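Local coordinates for PelA (Pseudomonas aeruginosa, PDB 5TCB), which carries a glycoside hydrolase domain, the part described here, within a longer polysaccharide-modifying protein that probably also has deacetylase activity, at residues 216-219 against 220-224; 261-264 against 265-269; 209-212 against 213-216. All coordinates share one frame; numbering follows the deposited sequence.

Contact 1. Residues 216-219 against 220-224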
loop_
_atom_site.group_PDB
_atom_site.type_symbol
_atom_site.label_atom_id
_atom_site.label_comp_id
_atom_site.label_asym_id
_atom_site.label_seq_id
_atom_site.Cartn_x
_atom_site.Cartn_y
_atom_site.Cartn_z
ATOM N N TRP A 216 11.513 -2.144 -16.094
ATOM C CA TRP A 216 11.929 -1.145 -15.109
ATOM C C TRP A 216 11.878 -1.707 -13.694
ATOM O O TRP A 216 12.747 -1.408 -12.863
ATOM C CB TRP A 216 11.049 0.096 -15.211
ATOM C CG TRP A 216 11.458 1.195 -14.249
ATOM C CD1 TRP A 216 12.387 2.174 -14.471
ATOM C CD2 TRP A 216 10.953 1.422 -12.920
ATOM N NE1 TRP A 216 12.492 2.989 -13.374
ATOM C CE2 TRP A 216 11.624 2.551 -12.407
ATOM C CE3 TRP A 216 10.010 0.779 -12.119
ATOM C CZ2 TRP A 216 11.382 3.050 -11.134
ATOM C CZ3 TRP A 216 9.765 1.281 -10.849
ATOM C CH2 TRP A 216 10.449 2.408 -10.372
ATOM N N LEU A 217 10.852 -2.503 -13.391
ATOM C CA LEU A 217 10.747 -3.094 -12.065
ATOM C C LEU A 217 11.873 -4.076 -11.788
ATOM O O LEU A 217 12.320 -4.188 -10.644
ATOM C CB LEU A 217 9.411 -3.807 -11.928
ATOM C CG LEU A 217 8.221 -2.878 -11.759
ATOM C CD1 LEU A 217 6.947 -3.659 -12.005
ATOM C CD2 LEU A 217 8.199 -2.266 -10.361
ATOM N N LYS A 218 12.339 -4.790 -12.817
ATOM C CA LYS A 218 13.240 -5.920 -12.602
ATOM C C LYS A 218 14.423 -5.541 -11.718
ATOM O O LYS A 218 14.758 -6.260 -10.771
ATOM C CB LYS A 218 13.739 -6.462 -13.946
ATOM C CG LYS A 218 14.635 -7.683 -13.781
ATOM C CD LYS A 218 14.712 -8.514 -15.043
ATOM C CE LYS A 218 15.324 -9.879 -14.761
ATOM N NZ LYS A 218 16.610 -9.784 -14.015
ATOM N N GLY A 219 15.092 -4.431 -12.029
ATOM C CA GLY A 219 16.272 -4.067 -11.268
ATOM C C GLY A 219 15.967 -3.849 -9.802
ATOM O O GLY A 219 16.735 -4.264 -8.927
ATOM N N HIS A 220 14.845 -3.188 -9.516
ATOM C CA HIS A 220 14.467 -2.921 -8.133
ATOM C C HIS A 220 14.044 -4.203 -7.436
ATOM O O HIS A 220 14.408 -4.442 -6.280
ATOM C CB HIS A 220 13.343 -1.888 -8.088
ATOM C CG HIS A 220 13.767 -0.534 -8.560
ATOM N ND1 HIS A 220 14.652 0.248 -7.850
ATOM C CD2 HIS A 220 13.434 0.177 -9.664
ATOM C CE1 HIS A 220 14.851 1.382 -8.499
ATOM N NE2 HIS A 220 14.120 1.366 -9.602
ATOM N N LEU A 221 13.301 -5.054 -8.133
ATOM C CA LEU A 221 12.831 -6.273 -7.494
ATOM C C LEU A 221 13.973 -7.253 -7.301
ATOM O O LEU A 221 14.036 -7.926 -6.269
ATOM C CB LEU A 221 11.699 -6.888 -8.307
ATOM C CG LEU A 221 10.419 -6.041 -8.292
ATOM C CD1 LEU A 221 9.332 -6.758 -9.046
ATOM C CD2 LEU A 221 9.916 -5.723 -6.873
ATOM N N ASP A 222 14.902 -7.322 -8.265
ATOM C CA ASP A 222 16.094 -8.143 -8.076
ATOM C C ASP A 222 16.839 -7.733 -6.812
ATOM O O ASP A 222 17.319 -8.585 -6.055
ATOM C CB ASP A 222 17.021 -8.031 -9.291
ATOM C CG ASP A 222 16.568 -8.883 -10.465
ATOM O OD1 ASP A 222 15.616 -9.681 -10.318
ATOM O OD2 ASP A 222 17.187 -8.767 -11.541
ATOM N N ALA A 223 16.953 -6.428 -6.572
ATOM C CA ALA A 223 17.648 -5.946 -5.382
ATOM C C ALA A 223 16.946 -6.423 -4.115
ATOM O O ALA A 223 17.576 -6.983 -3.211
ATOM C CB ALA A 223 17.729 -4.419 -5.413
ATOM N N LEU A 224 15.633 -6.219 -4.040
ATOM C CA LEU A 224 14.892 -6.664 -2.867
ATOM C C LEU A 224 15.000 -8.172 -2.686
ATOM O O LEU A 224 15.153 -8.661 -1.560
ATOM C CB LEU A 224 13.430 -6.237 -2.982
ATOM C CG LEU A 224 13.193 -4.724 -2.971
ATOM C CD1 LEU A 224 11.730 -4.453 -3.169
ATOM C CD2 LEU A 224 13.704 -4.063 -1.688
#
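Trp216 and His220 meet one turn apart on a helix, their rings inclined to each other at 53°. The imidazole lies over one face of the indole, near the rim of its six-membered ring. His220 NE2 comes to 3.6 Å from Trp216 CZ2, and His220 CD2 stands above the ring near CZ2 and CH2. The indole gets there because its CG is anti to the backbone N (chi1 -178°), which sends the ring along the helix toward the next turn.

Lys218 and Asp222 form an i to i+4 salt bridge on another side of the helix. Lys218 NZ donates to Asp222 OD2 at 2.7 Å, using the syn lone pair of the carboxylate oxygen. The lysine chain runs extended until chi4 (-51°), where it bends and brings the ammonium back to the acid. Asp222 OD1 has a second cationic partner in Arg225, so the carboxylate is held between two bases. On the buried side, Leu217 CB meets Leu221 CD1 at 4.1 Å. Leu221 N also donates to Leu217 O at 2.8 Å, a regular helical bond.

The helix, 211-226, lies against the parallel sheet. Leu217 and Leu221 touch Val192 of strand 187-192, and Leu224 touches Val190. Phe177 stacks on His220, and Trp216 rests on Arg175 in a loop.

Contact 2. Residues 261-264 against 265-269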
loop_
_atom_site.group_PDB
_atom_site.type_symbol
_atom_site.label_atom_id
_atom_site.label_comp_id
_atom_site.label_asym_id
_atom_site.label_seq_id
_atom_site.Cartn_x
_atom_site.Cartn_y
_atom_site.Cartn_z
ATOM N N VAL A 261 -4.804 -11.278 -6.273
ATOM C CA VAL A 261 -5.331 -10.944 -7.587
ATOM C C VAL A 261 -6.777 -10.532 -7.391
ATOM O O VAL A 261 -7.623 -11.355 -7.018
ATOM C CB VAL A 261 -5.200 -12.112 -8.565
ATOM C CG1 VAL A 261 -5.606 -11.657 -9.967
ATOM C CG2 VAL A 261 -3.765 -12.695 -8.525
ATOM N N SER A 262 -7.071 -9.258 -7.617
ATOM C CA SER A 262 -8.367 -8.725 -7.212
ATOM C C SER A 262 -8.792 -7.632 -8.193
ATOM O O SER A 262 -8.315 -7.581 -9.328
ATOM C CB SER A 262 -8.285 -8.249 -5.752
ATOM O OG SER A 262 -9.571 -7.980 -5.250
ATOM N N THR A 263 -9.722 -6.797 -7.776
ATOM C CA THR A 263 -10.261 -5.679 -8.544
ATOM C C THR A 263 -9.646 -4.375 -8.071
ATOM O O THR A 263 -9.214 -4.260 -6.918
ATOM C CB THR A 263 -11.781 -5.591 -8.361
ATOM O OG1 THR A 263 -12.064 -5.376 -6.973
ATOM C CG2 THR A 263 -12.469 -6.864 -8.846
ATOM N N PRO A 264 -9.647 -3.339 -8.912
ATOM C CA PRO A 264 -9.009 -2.067 -8.513
ATOM C C PRO A 264 -9.681 -1.362 -7.349
ATOM O O PRO A 264 -9.029 -0.549 -6.683
ATOM C CB PRO A 264 -9.090 -1.228 -9.795
ATOM C CG PRO A 264 -10.260 -1.815 -10.564
ATOM C CD PRO A 264 -10.201 -3.281 -10.277
ATOM N N ALA A 265 -10.962 -1.622 -7.095
ATOM C CA ALA A 265 -11.636 -1.068 -5.934
ATOM C C ALA A 265 -11.320 -1.830 -4.655
ATOM O O ALA A 265 -11.575 -1.307 -3.565
ATOM C CB ALA A 265 -13.149 -1.069 -6.158
ATOM N N LEU A 266 -10.727 -3.014 -4.767
ATOM C CA LEU A 266 -10.406 -3.850 -3.613
ATOM C C LEU A 266 -11.653 -4.060 -2.759
ATOM O O LEU A 266 -11.653 -3.910 -1.525
ATOM C CB LEU A 266 -9.245 -3.278 -2.797
ATOM C CG LEU A 266 -7.829 -3.381 -3.368
ATOM C CD1 LEU A 266 -7.524 -4.743 -3.976
ATOM C CD2 LEU A 266 -7.573 -2.268 -4.360
ATOM N N ASP A 267 -12.726 -4.448 -3.449
ATOM C CA ASP A 267 -14.025 -4.695 -2.845
ATOM C C ASP A 267 -14.497 -6.120 -3.113
ATOM O O ASP A 267 -15.701 -6.381 -3.183
ATOM C CB ASP A 267 -15.041 -3.685 -3.367
ATOM C CG ASP A 267 -15.263 -3.784 -4.870
ATOM O OD1 ASP A 267 -14.579 -4.585 -5.547
ATOM O OD2 ASP A 267 -16.115 -3.025 -5.391
ATOM N N TYR A 268 -13.538 -7.040 -3.247
ATOM C CA TYR A 268 -13.752 -8.368 -3.800
ATOM C C TYR A 268 -12.875 -9.351 -3.059
ATOM O O TYR A 268 -11.723 -9.046 -2.749
ATOM C CB TYR A 268 -13.411 -8.367 -5.300
ATOM C CG TYR A 268 -13.337 -9.720 -6.022
ATOM C CD1 TYR A 268 -14.437 -10.555 -6.141
ATOM C CD2 TYR A 268 -12.172 -10.098 -6.664
ATOM C CE1 TYR A 268 -14.352 -11.770 -6.853
ATOM C CE2 TYR A 268 -12.068 -11.281 -7.364
ATOM C CZ TYR A 268 -13.151 -12.109 -7.483
ATOM O OH TYR A 268 -13.026 -13.272 -8.201
ATOM N N LEU A 269 -13.412 -10.545 -2.794
ATOM C CA LEU A 269 -12.617 -11.606 -2.187
ATOM C C LEU A 269 -11.776 -12.256 -3.289
ATOM O O LEU A 269 -12.072 -13.334 -3.802
ATOM C CB LEU A 269 -13.519 -12.592 -1.459
ATOM C CG LEU A 269 -13.977 -12.197 -0.063
ATOM C CD1 LEU A 269 -15.069 -13.135 0.418
ATOM C CD2 LEU A 269 -12.778 -12.212 0.906
HETATM O O HOH W 1 -10.185 -6.875 -2.833
#
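The phenol ring of Tyr268 has Ser262 OG at its edge, near the ring plane, 3.6 Å from CD2. Thr263 CG2 approaches the same ring obliquely, at 3.9 Å from CD2, and the threonine and tyrosine side chains cross at about a right angle. The hydroxyl end of the ring is held from outside by Arg242, whose NH1 bonds to Tyr268 OH and also to Leu269 O.

The carboxylate of Asp267 is the second flat group. Thr263 OG1 donates to Asp267 OD1 at 3.0 Å, meeting the oxygen nearly along its C-O bond. Thr263 OG1 and Asp267 CG both sit between their own backbone N and carbonyl carbon (chi1 61° and 62°). This leaves Thr263 CG2 as the branch that meets Tyr268.

One water joins the two arms. It accepts from Ser262 OG at 2.7 Å and donates to Tyr268 O at 2.7 Å, so the buried serine hydroxyl has a partner. Leu266 CD1 lies 4.0 Å from Ser262 CB.

Thr263 to Leu266 is a type I beta turn, closed by Leu266 N to Thr263 O at 2.9 Å. It begins the loop at the C-terminal end of strand 258-262, the eighth parallel strand. Eight strands in sequential order are consistent with a (beta/alpha)8 barrel. In such barrels this end carries the active site, but no catalytic role is assigned here.

Contact 3. Residues 209-212 against 213-216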
loop_
_atom_site.group_PDB
_atom_site.type_symbol
_atom_site.label_atom_id
_atom_site.label_comp_id
_atom_site.label_asym_id
_atom_site.label_seq_id
_atom_site.Cartn_x
_atom_site.Cartn_y
_atom_site.Cartn_z
ATOM N N VAL A 209 0.420 -5.850 -17.859
ATOM C CA VAL A 209 1.497 -4.937 -17.516
ATOM C C VAL A 209 2.424 -4.870 -18.721
ATOM O O VAL A 209 2.894 -5.923 -19.175
ATOM C CB VAL A 209 2.231 -5.397 -16.247
ATOM C CG1 VAL A 209 3.423 -4.537 -15.969
ATOM C CG2 VAL A 209 1.278 -5.372 -15.062
ATOM N N PRO A 210 2.697 -3.685 -19.278
ATOM C CA PRO A 210 3.580 -3.607 -20.449
ATOM C C PRO A 210 4.983 -4.102 -20.137
ATOM O O PRO A 210 5.487 -3.950 -19.022
ATOM C CB PRO A 210 3.584 -2.112 -20.797
ATOM C CG PRO A 210 2.360 -1.552 -20.130
ATOM C CD PRO A 210 2.156 -2.365 -18.903
ATOM N N GLN A 211 5.618 -4.702 -21.149
ATOM C CA GLN A 211 6.953 -5.256 -20.952
ATOM C C GLN A 211 7.901 -4.220 -20.362
ATOM O O GLN A 211 8.699 -4.532 -19.471
ATOM C CB GLN A 211 7.512 -5.786 -22.275
ATOM C CG GLN A 211 8.726 -6.659 -22.093
ATOM C CD GLN A 211 8.422 -7.916 -21.312
ATOM O OE1 GLN A 211 7.375 -8.537 -21.496
ATOM N NE2 GLN A 211 9.330 -8.293 -20.421
ATOM N N ASP A 212 7.818 -2.974 -20.836
ATOM C CA ASP A 212 8.753 -1.955 -20.374
ATOM C C ASP A 212 8.541 -1.634 -18.904
ATOM O O ASP A 212 9.494 -1.253 -18.217
ATOM C CB ASP A 212 8.637 -0.691 -21.231
ATOM C CG ASP A 212 7.305 0.008 -21.072
ATOM O OD1 ASP A 212 7.207 0.915 -20.221
ATOM O OD2 ASP A 212 6.358 -0.343 -21.804
ATOM N N ASP A 213 7.308 -1.769 -18.403
ATOM C CA ASP A 213 7.077 -1.657 -16.967
ATOM C C ASP A 213 7.764 -2.784 -16.207
ATOM O O ASP A 213 8.364 -2.550 -15.155
ATOM C CB ASP A 213 5.575 -1.661 -16.673
ATOM C CG ASP A 213 4.898 -0.368 -17.064
ATOM O OD1 ASP A 213 5.544 0.462 -17.736
ATOM O OD2 ASP A 213 3.715 -0.188 -16.713
ATOM N N ARG A 214 7.656 -4.022 -16.696
ATOM C CA ARG A 214 8.356 -5.118 -16.032
ATOM C C ARG A 214 9.866 -4.943 -16.132
ATOM O O ARG A 214 10.596 -5.255 -15.183
ATOM C CB ARG A 214 7.919 -6.462 -16.624
ATOM C CG ARG A 214 6.628 -7.010 -16.005
ATOM C CD ARG A 214 6.365 -8.470 -16.396
ATOM N NE ARG A 214 6.244 -8.640 -17.840
ATOM C CZ ARG A 214 5.123 -8.451 -18.533
ATOM N NH1 ARG A 214 4.007 -8.077 -17.921
ATOM N NH2 ARG A 214 5.119 -8.636 -19.848
ATOM N N ASP A 215 10.353 -4.433 -17.263
ATOM C CA ASP A 215 11.789 -4.196 -17.401
ATOM C C ASP A 215 12.284 -3.208 -16.348
ATOM O O ASP A 215 13.357 -3.396 -15.762
ATOM C CB ASP A 215 12.115 -3.675 -18.803
ATOM C CG ASP A 215 11.941 -4.734 -19.889
ATOM O OD1 ASP A 215 11.818 -5.932 -19.551
ATOM O OD2 ASP A 215 11.951 -4.370 -21.091
ATOM N N TRP A 216 11.513 -2.144 -16.094
ATOM C CA TRP A 216 11.929 -1.145 -15.109
ATOM C C TRP A 216 11.878 -1.707 -13.694
ATOM O O TRP A 216 12.747 -1.408 -12.863
ATOM C CB TRP A 216 11.049 0.096 -15.211
ATOM C CG TRP A 216 11.458 1.195 -14.249
ATOM C CD1 TRP A 216 12.387 2.174 -14.471
ATOM C CD2 TRP A 216 10.953 1.422 -12.920
ATOM N NE1 TRP A 216 12.492 2.989 -13.374
ATOM C CE2 TRP A 216 11.624 2.551 -12.407
ATOM C CE3 TRP A 216 10.010 0.779 -12.119
ATOM C CZ2 TRP A 216 11.382 3.050 -11.134
ATOM C CZ3 TRP A 216 9.765 1.281 -10.849
ATOM C CH2 TRP A 216 10.449 2.408 -10.372
#
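Arg214 folds back to the start of its own helix, where Gln211 OE1 receives it. Arg214 NH2 donates to Gln211 OE1 at 2.8 Å, with an N-H...O angle of 150°. The donor stands above the amide carbonyl plane rather than on a lone pair, and the amide and guanidinium planes are 71° apart. Gln211 CA lies over one face of the guanidinium. The arginine chain bends at chi3 (-60°), which turns the guanidinium back toward the start of the helix. Its NH1 lies 2.7 Å from Val209 O and makes a weak hydrogen bond to Ile195 O.

Backbone bonds start the helix. Pro210 is at the N-cap position, and its O accepts from Arg214 N at 3.2 Å and, weakly, from Asp213 N. Asp215 N then bonds to Gln211 O, and Trp216 N to Asp212 O.

Van der Waals contacts lie beside these bonds. Val209 CG1 packs on Asp213 CB at 3.7 Å and also touches Arg214 CG. Asp213 OD2 rests 3.5 Å from Pro210 CD, beside the proline ring. Val209 also contacts Ser194, which ties the helix entry to the loop before strand 197-200.

Like charges meet as well. Asp212 OD1 and Asp213 OD1 are 3.0 Å apart, with their side chains side by side. Asp212 is poorly ordered, so the exact spacing is uncertain.

Three acids, Asp212, Asp213 and Asp215, thus gather in the first turns of the helix. Negative charge there would probably interact favourably with the helix dipole. Arg214 adds a positive group at the same end, bonded to Gln211 and set close to the carbonyl of Val209 in the entry.

Contacts 1 and 3 are successive parts of helix 211-226. Contact 3 covers its start and contact 1 its middle and later turns; they share Trp216, and their centres are about 11 Å apart. Contact 2 comes later in the chain, at the C-terminal end of strand 258-262 and in the loop after it. Its centre is about 25 Å from that of contact 1 and 22 Å from that of contact 3. The nearest atoms are about 14 Å and 11 Å away, so contact 2 touches neither. All three belong to the GH114 glycoside hydrolase domain. No ligand or catalytic residue is identified at any of them.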